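Local coordinates for protein diaminopimelate decarboxylase (Helicobacter pylori, PDB 2QGH) that catalyses the pyridoxal-phosphate-dependent decarboxylation of meso-diaminopimelate to L-lysine, the final step of lysine biosynthesis, at residues K55-L60 / N267-L272; N124-N129 / L237-V242; V202-G207 / I217-K222. All coordinates share one frame; numbering follows the deposited sequence.

Contact 1. Residues K55-L60 / N267-L272; sequences KGRKSL and NALQGL
Both terminal nitrogens of Arg57 converge on the backbone carbonyl of Leu272, joining the entry to the first strand of the alpha/beta barrel to the loop that follows helix 258-268. The shorter bond, Arg57 NH1 to Leu272 O at 2.8 Å, is bent at the hydrogen (N-H...O 147°) but meets the carbonyl almost end-on, and the oxygen stands 17° out of the guanidinium plane. Arg57 NH2 adds only a weak bond to Leu272 O at 3.2 Å. Leu269 contributes van der Waals contact alone: its CD1 methyl comes to 3.9 Å from Arg57 NH1, the two side chains passing at a slant.

In Arg57, CG stands opposite the carbonyl carbon (chi1 -83°) and the chain then bends at chi2, carrying the guanidinium group across to the loop. NH1 has a second, weak bond to Leu274 O, so the arginine reaches two carbonyls of the loop, the second only weakly. Further out, a type II beta turn from Leu269 to Leu272 presents the acceptor, with Gly271 at its positive-phi position. Leu272 also packs on Ala224 and Ile231 of helix 213-232, while backbone bonds from Lys58 and Leu60 to Ile276 join the first and eighth strands of the barrel. The turn is closed by Leu272 N bonding to Leu269 O at 2.9 Å.

Contact 2. Residues N124-N129 / L237-V242; sequences NILFLN and LRFFDV
Within the eight-stranded parallel barrel, Phe127 of the fourth strand meets Phe239 and Asp241 of the seventh, a contact made across the interior and not between neighbouring strands. The two phenyl rings form an offset edge-to-face pair, with the edge of Phe127 directed at the face of Phe239, centroids 6.0 Å apart and planes inclined at 61°. Their nearest atoms, Phe127 CE2 and Phe239 CD2, are 4.2 Å apart, an easy van der Waals distance.

Leu126, the residue before Phe127, reaches Phe239 from the opposing direction with both methyls: CD1 lies over a face of the ring, and CD2 comes to 3.6 Å from Phe239 CZ. The far end of the Phe239 ring is thus lodged against the leucine fork. Phe127 has CG between its backbone N and carbonyl carbon (chi1 60°), which swings the ring across to the seventh strand. Thr275 and Ile277 of the eighth strand touch Phe239, while Val106 and Ser201 touch Phe127, so strands on several sides of the barrel contribute to this filling.

Toward the cofactor end the chemistry turns polar. Asp241 OD1 accepts a hydrogen bond from Gly243 N, and OD2 lies close to Glu279 OE2 of the pyridoxal phosphate pocket. That same Asp241 OD2 sits at the edge of the Phe127 ring, near its plane and 3.9 Å from CZ.

Contact 3. Residues V202-G207 / I217-K222; sequences VHFHIG and IEASQK. With PLP (pyridoxal-5'-phosphate), chain B.
The Phe204 ring carries the CB methyl of Ala219 over one face and has the Ser220 hydroxyl at its edge. Ala219 CB stands 4.1 Å from the ring centroid, 29° off the normal, a CH-pi contact whose closest ring atom is Phe204 CE2 at 3.7 Å. Ser220 OG lies near the ring plane, 3.5 Å from Phe204 CZ, and has its hydrogen-bond partner at Ile216 O in the preceding turn of its own helix. Ile206 adds its CG2 branch at 4.0 Å from Ala219 CB, so that this one methyl is met by both an aromatic and a branched side chain.

His205, between these two residues, points away from the helix. One face of its imidazole lies nearly parallel over the pyridine ring of pyridoxal phosphate, and the opposite face has Gly207 N near its rim; the closest cofactor approach is His205 NE2 to C4A, 3.3 Å. CG lies opposite the backbone N (chi1 -178°), setting the ring against the cofactor, and a hydrogen bond from Gly244 N to His205 ND1 fixes its rotation. His203 offers its edge to the cofactor methyl C2A, with NE2 bonded to Glu279 OE1. The run leading out of the sixth strand (197-203) thus packs Phe204 and Ile206 on helix 213-232 and turns His203 and His205 to the cofactor, in the cofactor-binding barrel of the fold-type III pyridoxal phosphate enzymes.

In the shared parallel barrel, contact 1 is the most peripheral, its centre about 24 Å from the centre of the chain against about 18 Å for the centres of the others; it bonds a partly exposed arginine to a carbonyl beside buried leucines. Contact 2 fills the interior with rings and methyls, buried except for the partly exposed Phe239. In contact 3 all touching residues are buried: a helix sits on one side of the segment leaving the sixth strand, whose other side meets the cofactor. Contacts 2 and 3 share neighbouring strands, with a probable hydrogen bond from Asp241 N to Val202 O. Leu269 packs on Phe240 and Leu60 on Leu126, linking contacts 1 and 2.

Contact 1. Residues K55-L60 / N267-L272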
loop_
_atom_site.group_PDB
_atom_site.type_symbol
_atom_site.label_atom_id
_atom_site.label_comp_id
_atom_site.label_asym_id
_atom_site.label_seq_id
_atom_site.Cartn_x
_atom_site.Cartn_y
_atom_site.Cartn_z
ATOM N N LYS A 55 16.891 2.718 33.932
ATOM C CA LYS A 55 17.195 1.843 35.061
ATOM C C LYS A 55 16.843 2.543 36.374
ATOM O O LYS A 55 16.398 1.906 37.332
ATOM C CB LYS A 55 18.679 1.476 35.052
ATOM C CG LYS A 55 19.122 0.727 33.809
ATOM C CD LYS A 55 20.639 0.691 33.700
ATOM C CE LYS A 55 21.274 0.031 34.913
ATOM N NZ LYS A 55 20.835 -1.385 35.057
ATOM N N GLY A 56 17.043 3.859 36.405
ATOM C CA GLY A 56 16.739 4.630 37.599
ATOM C C GLY A 56 15.248 4.841 37.791
ATOM O O GLY A 56 14.828 5.733 38.537
ATOM N N ARG A 57 14.449 4.018 37.116
ATOM C CA ARG A 57 12.995 4.096 37.195
ATOM C C ARG A 57 12.319 2.840 36.665
ATOM O O ARG A 57 12.923 2.043 35.942
ATOM C CB ARG A 57 12.469 5.287 36.393
ATOM C CG ARG A 57 12.513 6.614 37.105
ATOM C CD ARG A 57 11.192 7.349 36.927
ATOM N NE ARG A 57 11.211 8.669 37.547
ATOM C CZ ARG A 57 10.133 9.425 37.720
ATOM N NH1 ARG A 57 8.946 8.985 37.322
ATOM N NH2 ARG A 57 10.241 10.618 38.285
ATOM N N LYS A 58 11.055 2.672 37.032
ATOM C CA LYS A 58 10.281 1.539 36.559
ATOM C C LYS A 58 9.773 1.955 35.179
ATOM O O LYS A 58 9.228 3.045 35.003
ATOM C CB LYS A 58 9.111 1.258 37.509
ATOM C CG LYS A 58 8.303 0.001 37.176
ATOM C CD LYS A 58 7.341 -0.349 38.311
ATOM C CE LYS A 58 6.400 -1.485 37.920
ATOM N NZ LYS A 58 7.118 -2.735 37.505
ATOM N N SER A 59 9.979 1.099 34.191
ATOM C CA SER A 59 9.534 1.428 32.851
ATOM C C SER A 59 9.113 0.190 32.075
ATOM O O SER A 59 9.502 -0.937 32.409
ATOM C CB SER A 59 10.640 2.182 32.097
ATOM O OG SER A 59 11.858 1.461 32.092
ATOM N N LEU A 60 8.299 0.411 31.046
ATOM C CA LEU A 60 7.807 -0.664 30.198
ATOM C C LEU A 60 7.984 -0.271 28.743
ATOM O O LEU A 60 7.497 0.778 28.315
ATOM C CB LEU A 60 6.324 -0.935 30.478
ATOM C CG LEU A 60 5.673 -2.049 29.643
ATOM C CD1 LEU A 60 6.416 -3.379 29.862
ATOM C CD2 LEU A 60 4.211 -2.175 30.028
ATOM N N ASN A 267 13.594 14.587 33.645
ATOM C CA ASN A 267 13.517 15.941 34.178
ATOM C C ASN A 267 12.109 16.491 34.016
ATOM O O ASN A 267 11.627 17.236 34.865
ATOM C CB ASN A 267 14.526 16.873 33.488
ATOM C CG ASN A 267 15.973 16.492 33.774
ATOM O OD1 ASN A 267 16.330 16.134 34.900
ATOM N ND2 ASN A 267 16.818 16.585 32.754
ATOM N N ALA A 268 11.442 16.114 32.933
ATOM C CA ALA A 268 10.086 16.586 32.690
ATOM C C ALA A 268 9.111 15.986 33.697
ATOM O O ALA A 268 8.050 16.550 33.948
ATOM C CB ALA A 268 9.653 16.230 31.271
ATOM N N LEU A 269 9.481 14.844 34.273
ATOM C CA LEU A 269 8.642 14.145 35.247
ATOM C C LEU A 269 8.933 14.465 36.710
ATOM O O LEU A 269 8.605 13.664 37.597
ATOM C CB LEU A 269 8.775 12.628 35.060
ATOM C CG LEU A 269 8.093 12.025 33.841
ATOM C CD1 LEU A 269 8.375 10.530 33.785
ATOM C CD2 LEU A 269 6.598 12.294 33.915
ATOM N N GLN A 270 9.549 15.613 36.978
ATOM C CA GLN A 270 9.874 15.962 38.354
ATOM C C GLN A 270 8.639 15.971 39.241
ATOM O O GLN A 270 7.650 16.640 38.945
ATOM C CB GLN A 270 10.569 17.326 38.431
ATOM C CG GLN A 270 10.999 17.707 39.852
ATOM C CD GLN A 270 11.853 18.967 39.907
ATOM O OE1 GLN A 270 12.927 19.031 39.310
ATOM N NE2 GLN A 270 11.377 19.973 40.635
ATOM N N GLY A 271 8.701 15.203 40.321
ATOM C CA GLY A 271 7.597 15.144 41.255
ATOM C C GLY A 271 6.537 14.117 40.917
ATOM O O GLY A 271 5.558 13.984 41.651
ATOM N N LEU A 272 6.715 13.398 39.814
ATOM C CA LEU A 272 5.741 12.382 39.413
ATOM C C LEU A 272 6.315 10.972 39.485
ATOM O O LEU A 272 7.104 10.572 38.629
ATOM C CB LEU A 272 5.235 12.642 37.989
ATOM C CG LEU A 272 4.308 13.838 37.762
ATOM C CD1 LEU A 272 3.952 13.941 36.276
ATOM C CD2 LEU A 272 3.046 13.668 38.598
#

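Contact 2. Residues N124-N129 / L237-V242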
loop_
_atom_site.group_PDB
_atom_site.type_symbol
_atom_site.label_atom_id
_atom_site.label_comp_id
_atom_site.label_asym_id
_atom_site.label_seq_id
_atom_site.Cartn_x
_atom_site.Cartn_y
_atom_site.Cartn_z
ATOM N N ASN A 124 -7.500 -9.304 29.212
ATOM C CA ASN A 124 -6.775 -8.706 30.327
ATOM C C ASN A 124 -5.479 -7.990 29.975
ATOM O O ASN A 124 -4.461 -8.191 30.638
ATOM C CB ASN A 124 -6.491 -9.782 31.378
ATOM C CG ASN A 124 -7.745 -10.546 31.774
ATOM O OD1 ASN A 124 -8.737 -9.952 32.197
ATOM N ND2 ASN A 124 -7.707 -11.868 31.634
ATOM N N ILE A 125 -5.505 -7.149 28.947
ATOM C CA ILE A 125 -4.307 -6.413 28.570
ATOM C C ILE A 125 -4.062 -5.285 29.577
ATOM O O ILE A 125 -4.875 -5.076 30.477
ATOM C CB ILE A 125 -4.431 -5.852 27.142
ATOM C CG1 ILE A 125 -5.635 -4.920 27.026
ATOM C CG2 ILE A 125 -4.562 -7.001 26.172
ATOM C CD1 ILE A 125 -5.634 -4.116 25.731
ATOM N N LEU A 126 -2.952 -4.560 29.446
ATOM C CA LEU A 126 -2.655 -3.496 30.418
ATOM C C LEU A 126 -3.726 -2.408 30.451
ATOM O O LEU A 126 -4.285 -2.096 31.500
ATOM C CB LEU A 126 -1.295 -2.858 30.144
ATOM C CG LEU A 126 -0.389 -2.659 31.372
ATOM C CD1 LEU A 126 0.731 -1.704 31.020
ATOM C CD2 LEU A 126 -1.180 -2.113 32.540
ATOM N N PHE A 127 -4.002 -1.808 29.307
ATOM C CA PHE A 127 -5.036 -0.794 29.281
ATOM C C PHE A 127 -5.407 -0.430 27.867
ATOM O O PHE A 127 -4.676 -0.754 26.924
ATOM C CB PHE A 127 -4.605 0.464 30.072
ATOM C CG PHE A 127 -3.347 1.149 29.557
ATOM C CD1 PHE A 127 -3.265 1.626 28.253
ATOM C CD2 PHE A 127 -2.278 1.386 30.414
ATOM C CE1 PHE A 127 -2.142 2.333 27.815
ATOM C CE2 PHE A 127 -1.149 2.092 29.987
ATOM C CZ PHE A 127 -1.082 2.566 28.684
ATOM N N LEU A 128 -6.571 0.199 27.730
ATOM C CA LEU A 128 -7.054 0.668 26.441
ATOM C C LEU A 128 -6.769 2.163 26.430
ATOM O O LEU A 128 -7.148 2.880 27.354
ATOM C CB LEU A 128 -8.559 0.420 26.287
ATOM C CG LEU A 128 -9.007 -0.897 25.641
ATOM C CD1 LEU A 128 -8.737 -2.060 26.570
ATOM C CD2 LEU A 128 -10.485 -0.827 25.324
ATOM N N ASN A 129 -6.076 2.624 25.396
ATOM C CA ASN A 129 -5.735 4.033 25.279
ATOM C C ASN A 129 -6.793 4.657 24.395
ATOM O O ASN A 129 -6.777 4.485 23.178
ATOM C CB ASN A 129 -4.344 4.168 24.668
ATOM C CG ASN A 129 -3.779 5.558 24.815
ATOM O OD1 ASN A 129 -3.893 6.177 25.874
ATOM N ND2 ASN A 129 -3.155 6.054 23.759
ATOM N N LEU A 237 -3.166 7.868 38.804
ATOM C CA LEU A 237 -2.279 7.504 37.698
ATOM C C LEU A 237 -1.133 6.616 38.156
ATOM O O LEU A 237 -0.569 6.823 39.227
ATOM C CB LEU A 237 -1.688 8.754 37.047
ATOM C CG LEU A 237 -2.653 9.765 36.440
ATOM C CD1 LEU A 237 -1.854 10.971 35.955
ATOM C CD2 LEU A 237 -3.442 9.128 35.304
ATOM N N ARG A 238 -0.781 5.641 37.325
ATOM C CA ARG A 238 0.303 4.717 37.636
ATOM C C ARG A 238 1.315 4.670 36.493
ATOM O O ARG A 238 2.451 4.241 36.687
ATOM C CB ARG A 238 -0.263 3.310 37.888
ATOM C CG ARG A 238 -1.129 3.195 39.163
ATOM C CD ARG A 238 -0.294 2.724 40.371
ATOM N NE ARG A 238 -0.902 3.024 41.674
ATOM C CZ ARG A 238 -0.365 2.669 42.841
ATOM N NH1 ARG A 238 0.775 1.996 42.873
ATOM N NH2 ARG A 238 -0.946 3.013 43.979
ATOM N N PHE A 239 0.895 5.130 35.313
ATOM C CA PHE A 239 1.743 5.129 34.117
ATOM C C PHE A 239 1.807 6.478 33.389
ATOM O O PHE A 239 0.861 7.271 33.413
ATOM C CB PHE A 239 1.238 4.087 33.106
ATOM C CG PHE A 239 1.093 2.700 33.665
ATOM C CD1 PHE A 239 2.191 1.855 33.765
ATOM C CD2 PHE A 239 -0.150 2.228 34.063
ATOM C CE1 PHE A 239 2.049 0.557 34.250
ATOM C CE2 PHE A 239 -0.300 0.933 34.547
ATOM C CZ PHE A 239 0.807 0.095 34.639
ATOM N N PHE A 240 2.928 6.711 32.718
ATOM C CA PHE A 240 3.147 7.921 31.934
ATOM C C PHE A 240 3.705 7.397 30.605
ATOM O O PHE A 240 4.863 6.965 30.530
ATOM C CB PHE A 240 4.173 8.829 32.624
ATOM C CG PHE A 240 4.270 10.212 32.016
ATOM C CD1 PHE A 240 3.347 11.197 32.351
ATOM C CD2 PHE A 240 5.284 10.519 31.107
ATOM C CE1 PHE A 240 3.427 12.470 31.797
ATOM C CE2 PHE A 240 5.376 11.791 30.544
ATOM C CZ PHE A 240 4.443 12.769 30.891
ATOM N N ASP A 241 2.884 7.431 29.562
ATOM C CA ASP A 241 3.283 6.912 28.263
ATOM C C ASP A 241 3.703 7.977 27.256
ATOM O O ASP A 241 2.892 8.796 26.838
ATOM C CB ASP A 241 2.132 6.095 27.682
ATOM C CG ASP A 241 2.597 5.063 26.689
ATOM O OD1 ASP A 241 3.522 5.363 25.905
ATOM O OD2 ASP A 241 2.028 3.954 26.689
ATOM N N VAL A 242 4.964 7.931 26.837
ATOM C CA VAL A 242 5.500 8.896 25.881
ATOM C C VAL A 242 5.406 8.451 24.418
ATOM O O VAL A 242 5.830 9.179 23.519
ATOM C CB VAL A 242 6.983 9.214 26.183
ATOM C CG1 VAL A 242 7.138 9.695 27.618
ATOM C CG2 VAL A 242 7.828 7.995 25.935
#

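Contact 3. Residues V202-G207 / I217-K222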
loop_
_atom_site.group_PDB
_atom_site.type_symbol
_atom_site.label_atom_id
_atom_site.label_comp_id
_atom_site.label_asym_id
_atom_site.label_seq_id
_atom_site.Cartn_x
_atom_site.Cartn_y
_atom_site.Cartn_z
ATOM N N VAL A 202 -1.695 8.296 31.450
ATOM C CA VAL A 202 -1.820 9.445 30.557
ATOM C C VAL A 202 -0.927 9.031 29.410
ATOM O O VAL A 202 0.075 8.345 29.627
ATOM C CB VAL A 202 -1.218 10.761 31.105
ATOM C CG1 VAL A 202 -2.208 11.876 30.907
ATOM C CG2 VAL A 202 -0.815 10.621 32.549
ATOM N N HIS A 203 -1.262 9.452 28.201
ATOM C CA HIS A 203 -0.446 9.072 27.057
ATOM C C HIS A 203 -0.365 10.155 25.984
ATOM O O HIS A 203 -1.238 11.017 25.887
ATOM C CB HIS A 203 -1.005 7.759 26.483
ATOM C CG HIS A 203 -0.494 7.412 25.119
ATOM N ND1 HIS A 203 -0.898 8.077 23.981
ATOM C CD2 HIS A 203 0.373 6.455 24.708
ATOM C CE1 HIS A 203 -0.304 7.546 22.929
ATOM N NE2 HIS A 203 0.473 6.562 23.342
ATOM N N PHE A 204 0.707 10.124 25.198
ATOM C CA PHE A 204 0.862 11.059 24.094
ATOM C C PHE A 204 1.845 10.512 23.068
ATOM O O PHE A 204 2.782 9.781 23.404
ATOM C CB PHE A 204 1.324 12.444 24.573
ATOM C CG PHE A 204 2.775 12.508 24.989
ATOM C CD1 PHE A 204 3.131 12.483 26.337
ATOM C CD2 PHE A 204 3.786 12.627 24.033
ATOM C CE1 PHE A 204 4.466 12.579 26.721
ATOM C CE2 PHE A 204 5.116 12.721 24.412
ATOM C CZ PHE A 204 5.459 12.698 25.764
ATOM N N HIS A 205 1.601 10.852 21.810
ATOM C CA HIS A 205 2.466 10.438 20.714
ATOM C C HIS A 205 2.361 11.536 19.665
ATOM O O HIS A 205 1.347 11.639 18.975
ATOM C CB HIS A 205 2.004 9.107 20.123
ATOM C CG HIS A 205 2.886 8.622 19.019
ATOM N ND1 HIS A 205 4.118 8.051 19.251
ATOM C CD2 HIS A 205 2.763 8.718 17.674
ATOM C CE1 HIS A 205 4.718 7.819 18.098
ATOM N NE2 HIS A 205 3.917 8.214 17.125
ATOM N N ILE A 206 3.406 12.352 19.548
ATOM C CA ILE A 206 3.386 13.478 18.618
ATOM C C ILE A 206 3.845 13.267 17.175
ATOM O O ILE A 206 3.690 14.172 16.346
ATOM C CB ILE A 206 4.173 14.687 19.196
ATOM C CG1 ILE A 206 5.630 14.305 19.447
ATOM C CG2 ILE A 206 3.523 15.153 20.488
ATOM C CD1 ILE A 206 6.527 15.482 19.783
ATOM N N GLY A 207 4.399 12.097 16.862
ATOM C CA GLY A 207 4.843 11.850 15.500
ATOM C C GLY A 207 5.826 10.703 15.356
ATOM O O GLY A 207 6.203 10.065 16.340
ATOM N N ILE A 217 10.306 16.607 24.347
ATOM C CA ILE A 217 10.468 17.147 25.693
ATOM C C ILE A 217 9.363 18.146 26.031
ATOM O O ILE A 217 8.784 18.097 27.120
ATOM C CB ILE A 217 11.836 17.826 25.846
ATOM C CG1 ILE A 217 12.934 16.800 25.597
ATOM C CG2 ILE A 217 11.972 18.434 27.238
ATOM C CD1 ILE A 217 12.790 15.547 26.450
ATOM N N GLU A 218 9.060 19.045 25.096
ATOM C CA GLU A 218 8.009 20.022 25.328
ATOM C C GLU A 218 6.697 19.295 25.611
ATOM O O GLU A 218 5.925 19.703 26.470
ATOM C CB GLU A 218 7.841 20.934 24.116
ATOM C CG GLU A 218 6.783 22.011 24.307
ATOM C CD GLU A 218 6.559 22.849 23.057
ATOM O OE1 GLU A 218 5.628 23.688 23.054
ATOM O OE2 GLU A 218 7.313 22.668 22.077
ATOM N N ALA A 219 6.456 18.203 24.895
ATOM C CA ALA A 219 5.235 17.430 25.091
ATOM C C ALA A 219 5.242 16.760 26.466
ATOM O O ALA A 219 4.225 16.721 27.152
ATOM C CB ALA A 219 5.098 16.383 23.992
ATOM N N SER A 220 6.395 16.239 26.869
ATOM C CA SER A 220 6.521 15.587 28.166
ATOM C C SER A 220 6.212 16.546 29.315
ATOM O O SER A 220 5.528 16.186 30.271
ATOM C CB SER A 220 7.935 15.025 28.339
ATOM O OG SER A 220 8.216 14.040 27.358
ATOM N N GLN A 221 6.719 17.768 29.220
ATOM C CA GLN A 221 6.492 18.763 30.259
ATOM C C GLN A 221 5.016 19.115 30.363
ATOM O O GLN A 221 4.439 19.103 31.451
ATOM C CB GLN A 221 7.304 20.018 29.959
ATOM C CG GLN A 221 8.766 19.733 29.707
ATOM C CD GLN A 221 9.550 20.970 29.336
ATOM O OE1 GLN A 221 9.069 21.824 28.589
ATOM N NE2 GLN A 221 10.775 21.067 29.844
ATOM N N LYS A 222 4.401 19.427 29.229
ATOM C CA LYS A 222 2.996 19.784 29.228
ATOM C C LYS A 222 2.126 18.670 29.779
ATOM O O LYS A 222 1.239 18.923 30.584
ATOM C CB LYS A 222 2.538 20.162 27.820
ATOM C CG LYS A 222 2.958 21.570 27.396
ATOM C CD LYS A 222 4.474 21.760 27.452
ATOM C CE LYS A 222 4.891 23.190 27.108
ATOM N NZ LYS A 222 4.478 23.607 25.736
HETATM N N1 PLP B . 2.858 4.538 19.437
HETATM C C2 PLP B . 1.770 5.090 18.729
HETATM C C2A PLP B . 0.498 5.391 19.419
HETATM C C3 PLP B . 1.931 5.324 17.305
HETATM O O3 PLP B . 0.893 5.847 16.557
HETATM C C4 PLP B . 3.133 5.022 16.667
HETATM C C4A PLP B . 3.263 5.553 15.282
HETATM C C5 PLP B . 4.204 4.460 17.376
HETATM C C6 PLP B . 4.071 4.240 18.801
HETATM C C5A PLP B . 5.420 3.874 16.798
HETATM O O4P PLP B . 6.327 4.910 16.497
HETATM P P PLP B . 7.626 4.637 15.881
HETATM O O1P PLP B . 7.755 3.469 14.854
HETATM O O2P PLP B . 8.571 4.372 17.135
HETATM O O3P PLP B . 8.014 5.959 15.114
#